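Local atomic coordinates of gdp-l-fucose synthetase (Naegleria fowleri, PDB entry 6AQZ), a protein that binds NADP and, as a GDP-L-fucose synthetase, probably makes GDP-L-fucose by NADPH-dependent epimerisation and reduction of a GDP-sugar. Residues A10-E13 with V14-P18; F36-A39 with V40-I43; V99-W102 with L103-N107; E269-I272 with G273-A276. One frame throughout, in Å; residues are numbered along the deposited sequence.

Contact 1: A10-E13 with V14-P18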
loop_
_atom_site.group_PDB
_atom_site.type_symbol
_atom_site.label_atom_id
_atom_site.label_comp_id
_atom_site.label_asym_id
_atom_site.label_seq_id
_atom_site.Cartn_x
_atom_site.Cartn_y
_atom_site.Cartn_z
ATOM N N ALA A 10 -15.243 15.766 18.222
ATOM C CA ALA A 10 -15.154 17.145 18.699
ATOM C C ALA A 10 -15.224 18.189 17.573
ATOM O O ALA A 10 -15.998 19.148 17.661
ATOM C CB ALA A 10 -13.869 17.315 19.507
ATOM N N GLN A 11 -14.423 18.033 16.529
ATOM C CA GLN A 11 -14.306 19.034 15.473
ATOM C C GLN A 11 -15.330 18.816 14.367
ATOM O O GLN A 11 -15.635 17.677 14.011
ATOM C CB GLN A 11 -12.904 19.002 14.866
ATOM C CG GLN A 11 -11.797 19.151 15.878
ATOM C CD GLN A 11 -11.753 20.538 16.484
ATOM O OE1 GLN A 11 -11.701 21.540 15.770
ATOM N NE2 GLN A 11 -11.778 20.605 17.808
ATOM N N ARG A 12 -15.854 19.919 13.823
ATOM C CA ARG A 12 -16.673 19.825 12.625
ATOM C C ARG A 12 -15.757 19.591 11.422
ATOM O O ARG A 12 -14.536 19.558 11.552
ATOM C CB ARG A 12 -17.543 21.082 12.486
ATOM C CG ARG A 12 -18.626 21.186 13.572
ATOM C CD ARG A 12 -19.694 22.259 13.313
ATOM N NE ARG A 12 -19.103 23.594 13.209
ATOM C CZ ARG A 12 -19.054 24.308 12.088
ATOM N NH1 ARG A 12 -18.467 25.488 12.087
ATOM N NH2 ARG A 12 -19.595 23.850 10.974
ATOM N N GLU A 13 -16.346 19.396 10.241
ATOM C CA GLU A 13 -15.524 19.241 9.031
ATOM C C GLU A 13 -14.797 20.533 8.661
ATOM O O GLU A 13 -13.706 20.488 8.078
ATOM C CB GLU A 13 -16.373 18.764 7.850
ATOM C CG GLU A 13 -16.821 17.300 7.937
ATOM C CD GLU A 13 -18.086 16.997 7.111
ATOM O OE1 GLU A 13 -18.024 16.117 6.219
ATOM O OE2 GLU A 13 -19.140 17.646 7.344
ATOM N N VAL A 14 -15.371 21.683 8.990
ATOM C CA VAL A 14 -14.786 22.975 8.665
ATOM C C VAL A 14 -14.544 23.799 9.924
ATOM O O VAL A 14 -15.264 23.685 10.920
ATOM C CB VAL A 14 -15.690 23.762 7.674
ATOM C CG1 VAL A 14 -15.793 23.016 6.355
ATOM C CG2 VAL A 14 -17.071 23.957 8.254
ATOM N N SER A 15 -13.498 24.622 9.876
ATOM C CA SER A 15 -13.257 25.606 10.926
ATOM C C SER A 15 -14.389 26.633 10.956
ATOM O O SER A 15 -15.157 26.768 10.007
ATOM C CB SER A 15 -11.908 26.286 10.714
ATOM O OG SER A 15 -11.788 26.757 9.369
ATOM N N ASP A 16 -14.576 27.269 12.114
ATOM C CA ASP A 16 -15.612 28.294 12.218
ATOM C C ASP A 16 -15.322 29.464 11.299
ATOM O O ASP A 16 -16.224 29.981 10.632
ATOM C CB ASP A 16 -15.742 28.785 13.656
ATOM C CG ASP A 16 -16.610 27.876 14.492
ATOM O OD1 ASP A 16 -17.096 26.848 13.960
ATOM O OD2 ASP A 16 -16.802 28.191 15.680
ATOM N N GLN A 17 -14.064 29.887 11.249
ATOM C CA GLN A 17 -13.616 30.937 10.359
ATOM C C GLN A 17 -12.436 30.400 9.572
ATOM O O GLN A 17 -11.675 29.558 10.074
ATOM C CB GLN A 17 -13.210 32.208 11.130
ATOM N N PRO A 18 -12.262 30.856 8.336
ATOM C CA PRO A 18 -11.135 30.376 7.534
ATOM C C PRO A 18 -9.830 30.853 8.131
ATOM O O PRO A 18 -9.740 31.956 8.682
ATOM C CB PRO A 18 -11.376 31.012 6.160
ATOM C CG PRO A 18 -12.136 32.270 6.466
ATOM C CD PRO A 18 -13.042 31.890 7.634
#
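R12 reaches past V14 to D16, and these three residues, with the backbone of E13 between them, make up a local contact in the loop that precedes strand 26-30. The salt bridge is made by a single pair of atoms: NH1 of R12 donates to OD1 of D16 at 2.7 Å, with an N-H...O angle of 159°. OD1 lies almost exactly in the guanidinium plane and is met nearly along its own C-O bond, while the carboxylate plane is turned 30° from that of the guanidinium. The arginine gets there by a bend at CG-CD (chi3 -60°), which folds the outer half of the chain back over the following residues. One face of the guanidinium therefore passes over the carbonyl oxygen of V14, which sits 3.8 Å from that plane and toward the rim of the group. NH2 is 3.7 Å from CG2 of V14, so the valine methyl lies against the other terminal nitrogen. V14 turns its remaining bulk away, onto W249 of helix 240-253. E13 also sends its carboxylate out of the contact, to a salt bridge with R311. S15 closes the next bend, its OG donating to O of Q17 at 2.9 Å from well above the carbonyl plane; O of N253 is a second acceptor, so the single proton is shared or alternates. The ion pair is at the surface, where solvent would be expected to weaken it. An i to i+4 salt bridge over a non-helical, surface N-terminal segment, laid along the Rossmann-type domain before its first strand, is the result.

Contact 2: F36-A39 with V40-I43. With NAP (NADP nicotinamide-adenine-dinucleotide phosphate), chain G.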
loop_
_atom_site.group_PDB
_atom_site.type_symbol
_atom_site.label_atom_id
_atom_site.label_comp_id
_atom_site.label_asym_id
_atom_site.label_seq_id
_atom_site.Cartn_x
_atom_site.Cartn_y
_atom_site.Cartn_z
ATOM N N PHE A 36 -1.966 21.371 -12.202
ATOM C CA PHE A 36 -2.668 21.812 -10.996
ATOM C C PHE A 36 -1.876 22.906 -10.288
ATOM O O PHE A 36 -2.438 23.938 -9.889
ATOM C CB PHE A 36 -2.915 20.598 -10.072
ATOM C CG PHE A 36 -4.106 20.734 -9.111
ATOM C CD1 PHE A 36 -4.819 21.924 -8.990
ATOM C CD2 PHE A 36 -4.491 19.658 -8.332
ATOM C CE1 PHE A 36 -5.880 22.034 -8.117
ATOM C CE2 PHE A 36 -5.579 19.751 -7.435
ATOM C CZ PHE A 36 -6.263 20.941 -7.326
ATOM N N GLY A 37 -0.557 22.724 -10.192
ATOM C CA GLY A 37 0.274 23.686 -9.487
ATOM C C GLY A 37 0.238 25.081 -10.092
ATOM O O GLY A 37 0.165 26.077 -9.362
ATOM N N LYS A 38 0.337 25.172 -11.436
ATOM C CA LYS A 38 0.307 26.476 -12.105
ATOM C C LYS A 38 -1.039 27.159 -11.900
ATOM O O LYS A 38 -1.111 28.387 -11.837
ATOM C CB LYS A 38 0.602 26.325 -13.602
ATOM C CG LYS A 38 2.020 25.820 -13.899
ATOM C CD LYS A 38 3.107 26.778 -13.458
ATOM C CE LYS A 38 3.358 27.824 -14.525
ATOM N NZ LYS A 38 4.522 28.668 -14.173
ATOM N N ALA A 39 -2.120 26.378 -11.819
ATOM C CA ALA A 39 -3.422 26.965 -11.536
ATOM C C ALA A 39 -3.450 27.588 -10.141
ATOM O O ALA A 39 -3.905 28.726 -9.970
ATOM C CB ALA A 39 -4.504 25.905 -11.694
ATOM N N VAL A 40 -2.916 26.878 -9.139
ATOM C CA VAL A 40 -2.826 27.454 -7.801
ATOM C C VAL A 40 -2.006 28.740 -7.834
ATOM O O VAL A 40 -2.389 29.753 -7.235
ATOM C CB VAL A 40 -2.252 26.424 -6.807
ATOM C CG1 VAL A 40 -1.972 27.076 -5.463
ATOM C CG2 VAL A 40 -3.209 25.252 -6.642
ATOM N N GLU A 41 -0.877 28.725 -8.548
ATOM C CA GLU A 41 -0.034 29.917 -8.644
ATOM C C GLU A 41 -0.789 31.086 -9.282
ATOM O O GLU A 41 -0.615 32.246 -8.887
ATOM C CB GLU A 41 1.228 29.595 -9.442
ATOM C CG GLU A 41 2.177 30.778 -9.608
ATOM C CD GLU A 41 3.373 30.469 -10.491
ATOM O OE1 GLU A 41 3.274 29.599 -11.392
ATOM O OE2 GLU A 41 4.427 31.089 -10.264
ATOM N N HIS A 42 -1.628 30.797 -10.276
ATOM C CA HIS A 42 -2.428 31.832 -10.917
ATOM C C HIS A 42 -3.463 32.418 -9.951
ATOM O O HIS A 42 -3.618 33.638 -9.863
ATOM C CB HIS A 42 -3.082 31.256 -12.170
ATOM C CG HIS A 42 -4.052 32.186 -12.829
ATOM N ND1 HIS A 42 -5.413 31.974 -12.812
ATOM C CD2 HIS A 42 -3.858 33.336 -13.519
ATOM C CE1 HIS A 42 -6.017 32.955 -13.461
ATOM N NE2 HIS A 42 -5.096 33.793 -13.901
ATOM N N ILE A 43 -4.192 31.567 -9.221
ATOM C CA ILE A 43 -5.188 32.073 -8.283
ATOM C C ILE A 43 -4.518 32.861 -7.161
ATOM O O ILE A 43 -4.959 33.963 -6.807
ATOM C CB ILE A 43 -6.035 30.914 -7.729
ATOM C CG1 ILE A 43 -6.848 30.284 -8.857
ATOM C CG2 ILE A 43 -6.926 31.397 -6.560
ATOM C CD1 ILE A 43 -7.682 31.300 -9.604
HETATM P PA NAP G . 1.627 17.271 -13.907
HETATM O O1A NAP G . 2.168 16.072 -14.624
HETATM O O2A NAP G . 0.959 18.398 -14.651
HETATM O O5B NAP G . 2.783 17.964 -12.951
HETATM C C5B NAP G . 3.137 17.026 -11.996
HETATM C C4B NAP G . 4.165 17.720 -11.061
HETATM O O4B NAP G . 4.924 16.744 -10.302
HETATM C C3B NAP G . 5.172 18.634 -11.870
HETATM O O3B NAP G . 5.463 19.790 -11.132
HETATM C C2B NAP G . 6.451 17.785 -11.838
HETATM O O2B NAP G . 7.578 18.498 -11.787
HETATM C C1B NAP G . 6.274 17.181 -10.380
HETATM N N9A NAP G . 7.161 16.046 -10.153
HETATM C C8A NAP G . 7.082 14.791 -10.722
HETATM N N7A NAP G . 8.054 13.952 -10.298
HETATM C C5A NAP G . 8.803 14.719 -9.421
HETATM C C6A NAP G . 9.935 14.414 -8.671
HETATM N N6A NAP G . 10.495 13.138 -8.731
HETATM N N1A NAP G . 10.497 15.330 -7.845
HETATM C C2A NAP G . 9.871 16.545 -7.839
HETATM N N3A NAP G . 8.788 16.988 -8.512
HETATM C C4A NAP G . 8.259 16.028 -9.306
HETATM O O3 NAP G . 0.552 16.506 -12.885
HETATM P PN NAP G . -0.742 17.372 -12.553
HETATM O O1N NAP G . -0.446 18.715 -12.004
HETATM O O2N NAP G . -1.894 17.108 -13.497
HETATM O O5D NAP G . -1.387 16.571 -11.137
HETATM C C5D NAP G . -0.697 16.869 -9.990
HETATM C C4D NAP G . -1.475 16.159 -8.905
HETATM O O4D NAP G . -2.863 16.173 -9.281
HETATM C C3D NAP G . -1.025 14.620 -8.902
HETATM O O3D NAP G . -0.911 14.177 -7.594
HETATM C C2D NAP G . -2.177 13.921 -9.656
HETATM O O2D NAP G . -2.470 12.659 -9.195
HETATM C C1D NAP G . -3.370 14.844 -9.273
HETATM N N1N NAP G . -4.495 14.661 -10.235
HETATM C C2N NAP G . -4.452 15.161 -11.539
HETATM C C3N NAP G . -5.500 14.938 -12.407
HETATM C C7N NAP G . -5.431 15.471 -13.806
HETATM O O7N NAP G . -6.298 15.226 -14.662
HETATM N N7N NAP G . -4.344 16.270 -14.177
HETATM C C4N NAP G . -6.703 14.166 -12.019
HETATM C C5N NAP G . -6.654 13.658 -10.614
HETATM C C6N NAP G . -5.620 13.909 -9.809
HETATM P P2B NAP G . 8.347 18.961 -13.411
HETATM O O1X NAP G . 7.307 19.918 -13.908
HETATM O O2X NAP G . 9.660 19.565 -12.908
HETATM O O3X NAP G . 8.410 17.611 -14.061
#
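The dinucleotide-binding beta-alpha-beta unit of the Rossmann fold contains this contact: helix 35-46 follows strand 26-30 and starts at the NADP pyrophosphate, and G37 fits the last glycine of a probable GxGxxG motif. F36 faces both the cofactor and the next turn. Its backbone N donates to O1N of NADP at 3.1 Å, with an N-H...O angle of 161°, and its ring has the ribose oxygen O4D near the ring plane, 4.0 Å from CD2. With CG anti to the backbone N (chi1 -155°), the ring is carried along the helix, where CD1 comes within 4.4 Å of CG2 of V40, a loose apolar contact. A243 and L247 of helix 240-253 and P190 and L193 of strand 184-194 also touch this ring. Regular helical bonds tie the two turns together, among them V40 N to F36 O at 3.1 Å and I43 N to A39 O at 3.0 Å. On the more exposed side K38 and E41 run side by side in the same direction. The lysine chain curls through chi2 and chi3, bringing NZ to 3.2 Å from OE1 of E41, on the syn lone pair of that oxygen; E41 itself is extended. The next residue, H42, stacks its ring on that of H241 in helix 240-253. The chemistry is divided by side: an ion pair on the partly exposed flank, apolar packing on the buried one. At the helix start, the amide of F36 and the helix dipole would both favour the negative charge of the nicotinamide-side phosphate.

Contact 3: V99-W102 with L103-N107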
loop_
_atom_site.group_PDB
_atom_site.type_symbol
_atom_site.label_atom_id
_atom_site.label_comp_id
_atom_site.label_asym_id
_atom_site.label_seq_id
_atom_site.Cartn_x
_atom_site.Cartn_y
_atom_site.Cartn_z
ATOM N N VAL A 99 6.352 -1.436 -11.414
ATOM C CA VAL A 99 7.309 -1.301 -10.315
ATOM C C VAL A 99 7.623 0.164 -10.050
ATOM O O VAL A 99 7.521 0.645 -8.914
ATOM C CB VAL A 99 8.588 -2.096 -10.640
ATOM C CG1 VAL A 99 9.748 -1.640 -9.807
ATOM C CG2 VAL A 99 8.361 -3.571 -10.386
ATOM N N SER A 100 7.921 0.917 -11.111
ATOM C CA SER A 100 8.289 2.318 -10.929
ATOM C C SER A 100 7.114 3.143 -10.398
ATOM O O SER A 100 7.288 3.985 -9.508
ATOM C CB SER A 100 8.802 2.876 -12.248
ATOM O OG SER A 100 10.111 2.422 -12.505
ATOM N N PHE A 101 5.902 2.893 -10.897
ATOM C CA PHE A 101 4.756 3.648 -10.401
ATOM C C PHE A 101 4.539 3.428 -8.911
ATOM O O PHE A 101 4.037 4.329 -8.224
ATOM C CB PHE A 101 3.489 3.285 -11.166
ATOM C CG PHE A 101 3.365 3.959 -12.503
ATOM C CD1 PHE A 101 2.784 5.213 -12.607
ATOM C CD2 PHE A 101 3.800 3.332 -13.656
ATOM C CE1 PHE A 101 2.662 5.851 -13.855
ATOM C CE2 PHE A 101 3.676 3.948 -14.893
ATOM C CZ PHE A 101 3.108 5.209 -14.993
ATOM N N TRP A 102 4.845 2.223 -8.398
ATOM C CA TRP A 102 4.761 2.019 -6.955
ATOM C C TRP A 102 5.907 2.736 -6.240
ATOM O O TRP A 102 5.681 3.594 -5.382
ATOM C CB TRP A 102 4.767 0.529 -6.603
ATOM C CG TRP A 102 4.910 0.335 -5.129
ATOM C CD1 TRP A 102 6.015 -0.103 -4.468
ATOM C CD2 TRP A 102 3.930 0.645 -4.124
ATOM N NE1 TRP A 102 5.784 -0.101 -3.120
ATOM C CE2 TRP A 102 4.512 0.353 -2.875
ATOM C CE3 TRP A 102 2.609 1.119 -4.166
ATOM C CZ2 TRP A 102 3.817 0.500 -1.656
ATOM C CZ3 TRP A 102 1.933 1.308 -2.963
ATOM C CH2 TRP A 102 2.535 0.979 -1.718
ATOM N N LEU A 103 7.152 2.418 -6.615
ATOM C CA LEU A 103 8.315 2.907 -5.871
ATOM C C LEU A 103 8.426 4.425 -5.924
ATOM O O LEU A 103 8.598 5.073 -4.884
ATOM C CB LEU A 103 9.606 2.277 -6.410
ATOM C CG LEU A 103 9.685 0.758 -6.305
ATOM C CD1 LEU A 103 10.950 0.197 -6.928
ATOM C CD2 LEU A 103 9.507 0.371 -4.839
ATOM N N ASP A 104 8.347 5.009 -7.131
ATOM C CA ASP A 104 8.522 6.454 -7.259
ATOM C C ASP A 104 7.486 7.203 -6.453
ATOM O O ASP A 104 7.803 8.198 -5.786
ATOM C CB ASP A 104 8.433 6.877 -8.717
ATOM C CG ASP A 104 9.621 6.423 -9.520
ATOM O OD1 ASP A 104 10.536 5.808 -8.926
ATOM O OD2 ASP A 104 9.646 6.702 -10.730
ATOM N N ASN A 105 6.238 6.739 -6.495
ATOM C CA ASN A 105 5.179 7.422 -5.775
ATOM C C ASN A 105 5.239 7.150 -4.274
ATOM O O ASN A 105 5.120 8.088 -3.475
ATOM C CB ASN A 105 3.824 7.064 -6.388
ATOM C CG ASN A 105 3.562 7.862 -7.667
ATOM O OD1 ASN A 105 3.485 9.080 -7.602
ATOM N ND2 ASN A 105 3.458 7.186 -8.834
ATOM N N VAL A 106 5.458 5.900 -3.854
ATOM C CA VAL A 106 5.407 5.668 -2.419
ATOM C C VAL A 106 6.621 6.313 -1.741
ATOM O O VAL A 106 6.517 6.806 -0.606
ATOM C CB VAL A 106 5.271 4.166 -2.081
ATOM C CG1 VAL A 106 6.641 3.402 -2.170
ATOM C CG2 VAL A 106 4.631 4.031 -0.713
ATOM N N ASN A 107 7.768 6.381 -2.434
ATOM C CA ASN A 107 8.944 7.038 -1.864
ATOM C C ASN A 107 8.724 8.537 -1.727
ATOM O O ASN A 107 8.953 9.126 -0.663
ATOM C CB ASN A 107 10.158 6.753 -2.734
ATOM C CG ASN A 107 10.696 5.351 -2.522
ATOM O OD1 ASN A 107 10.599 4.814 -1.425
ATOM N ND2 ASN A 107 11.239 4.744 -3.571
HETATM O O HOH W 1 10.262 5.577 -13.238
HETATM O O HOH W 2 11.964 3.166 -9.705
#
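W102 and V106 pack one turn apart on helix 98-118, the helix of the beta-alpha-beta unit between strands 80-83 and 123-127, on the face that meets the second subunit. This is the tight side. CG1 of V106 makes a CH-pi contact over the five-membered ring, 4.0 Å from its centroid and 24° off the normal, while CG2 lies above the rim of the six-membered ring, 3.7 Å from CZ2 of W102. The valine manages both because CG1 stands between its backbone N and carbonyl carbon (chi1 80°). L103 crosses the indole at about a right angle, with CD2 at 3.5 Å from CD1 of W102. Its other methyl, CD1, runs beside CG1 of V99 at 3.6 Å. NE1 of W102 donates to OD1 of N110 of the second subunit, and W171 of that subunit meets the indole ring. The looser, solvent side is S100 and D104, both partly exposed, whose side chains are linked by two waters: each bonds to a carboxylate oxygen of D104, but only weakly to OG of S100. D104 also has a salt bridge to R64. N105 turns inward toward helix 156-179, and its ND2 is shared between O of F87 and O of F101. The second of these bonds is 3.0 Å from ND2 to F101 O, in the carbonyl plane on a lone pair, with the acceptor 5° out of the amide plane.

Contact 4: E269-I272 with G273-A276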
loop_
_atom_site.group_PDB
_atom_site.type_symbol
_atom_site.label_atom_id
_atom_site.label_comp_id
_atom_site.label_asym_id
_atom_site.label_seq_id
_atom_site.Cartn_x
_atom_site.Cartn_y
_atom_site.Cartn_z
ATOM N N GLU A 269 -21.808 16.875 -16.490
ATOM C CA GLU A 269 -21.009 15.922 -17.253
ATOM C C GLU A 269 -21.198 16.152 -18.758
ATOM O O GLU A 269 -22.322 16.317 -19.240
ATOM C CB GLU A 269 -21.379 14.493 -16.865
ATOM C CG GLU A 269 -22.760 14.065 -17.330
ATOM C CD GLU A 269 -23.251 12.847 -16.594
ATOM O OE1 GLU A 269 -22.436 12.238 -15.856
ATOM O OE2 GLU A 269 -24.447 12.511 -16.749
ATOM N N LYS A 270 -20.098 16.303 -19.479
ATOM C CA LYS A 270 -20.142 16.453 -20.929
ATOM C C LYS A 270 -19.811 15.139 -21.649
ATOM O O LYS A 270 -19.021 14.326 -21.168
ATOM C CB LYS A 270 -19.193 17.570 -21.374
ATOM C CG LYS A 270 -19.547 18.963 -20.826
ATOM C CD LYS A 270 -20.996 19.342 -21.104
ATOM C CE LYS A 270 -21.246 20.851 -20.938
ATOM N NZ LYS A 270 -21.774 21.253 -19.594
ATOM N N SER A 271 -20.422 14.932 -22.813
ATOM C CA SER A 271 -20.013 13.785 -23.605
ATOM C C SER A 271 -18.675 14.076 -24.283
ATOM O O SER A 271 -18.275 15.229 -24.466
ATOM C CB SER A 271 -21.068 13.449 -24.653
ATOM O OG SER A 271 -20.859 14.194 -25.831
ATOM N N ILE A 272 -17.977 13.014 -24.670
ATOM C CA ILE A 272 -16.667 13.206 -25.285
ATOM C C ILE A 272 -16.798 13.984 -26.593
ATOM O O ILE A 272 -15.935 14.802 -26.933
ATOM C CB ILE A 272 -15.953 11.855 -25.453
ATOM C CG1 ILE A 272 -15.211 11.522 -24.158
ATOM C CG2 ILE A 272 -14.965 11.887 -26.621
ATOM C CD1 ILE A 272 -14.723 10.070 -24.070
ATOM N N GLY A 273 -17.862 13.721 -27.355
ATOM C CA GLY A 273 -18.129 14.513 -28.539
ATOM C C GLY A 273 -18.434 15.965 -28.222
ATOM O O GLY A 273 -17.992 16.867 -28.937
ATOM N N GLN A 274 -19.194 16.210 -27.147
ATOM C CA GLN A 274 -19.488 17.586 -26.745
ATOM C C GLN A 274 -18.209 18.354 -26.441
ATOM O O GLN A 274 -18.075 19.528 -26.810
ATOM C CB GLN A 274 -20.383 17.598 -25.508
ATOM C CG GLN A 274 -21.863 17.548 -25.752
ATOM C CD GLN A 274 -22.652 17.561 -24.445
ATOM O OE1 GLN A 274 -22.497 16.677 -23.598
ATOM N NE2 GLN A 274 -23.488 18.574 -24.275
ATOM N N VAL A 275 -17.261 17.703 -25.768
ATOM C CA VAL A 275 -15.968 18.316 -25.500
ATOM C C VAL A 275 -15.251 18.603 -26.812
ATOM O O VAL A 275 -14.718 19.697 -27.032
ATOM C CB VAL A 275 -15.142 17.394 -24.580
ATOM C CG1 VAL A 275 -13.718 17.892 -24.429
ATOM C CG2 VAL A 275 -15.822 17.254 -23.212
ATOM N N ALA A 276 -15.267 17.628 -27.722
ATOM C CA ALA A 276 -14.610 17.782 -29.011
ATOM C C ALA A 276 -15.208 18.941 -29.811
ATOM O O ALA A 276 -14.474 19.683 -30.475
ATOM C CB ALA A 276 -14.701 16.464 -29.780
#
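The side-chain amide of Q274 is the flat group here, and its OE1 turns back to the strand, accepting from N of S271 at 2.8 Å with a nearly straight N-H...O angle of 176°. That N-H approaches tilted 19° from the amide plane. K270 crosses the glutamine side chain at about a right angle, its CD standing over one face of the amide, offset toward the O and N rim, 3.9 Å from OE1 and 4.1 Å from NE2. The return bond runs from N of Q274 to OG of S271, 2.9 Å long. Together the two bonds form a capping box, with S271 as N-cap. Each residue's side chain accepts from the other's backbone N; the serine can do so because OG stands between its own N and carbonyl carbon (chi1 87°), turned to the first turn of the helix. Backbone bonds V275 N to S271 O and A276 N to I272 O then start the helical pattern. CG2 of V275 rests 3.9 Å from CB of K270, an apolar touch beside the polar cap. The cap joins strand 270-271, antiparallel to strand 234-239, to helix 272-283. K270 and V275 both lean on F321 of helix 321-335, V275 also meets F237 of strand 234-239, and I272 and A276 pack on V227 of strand 225-228.

Overall arrangement
Contact 2 alone bonds to NADP, through the start of helix 35-46, and the others lie farther off. Contact 3 sits on another helix of the Rossmann-type domain, its centre 25 Å from that of contact 2; D104 comes within about 7 Å of the cofactor, while the other face of its helix meets the second subunit. Contact 4 is also centred 25 Å from contact 2, with V275 about 13 Å from NADP. Contact 1 is likewise centred 25 Å from contact 2, but 37 Å from contact 4, the widest separation of the four. Helix 240-253 connects it to contact 2: V14 and P18 touch that helix, as do F36 and I43. No two of the four contacts touch.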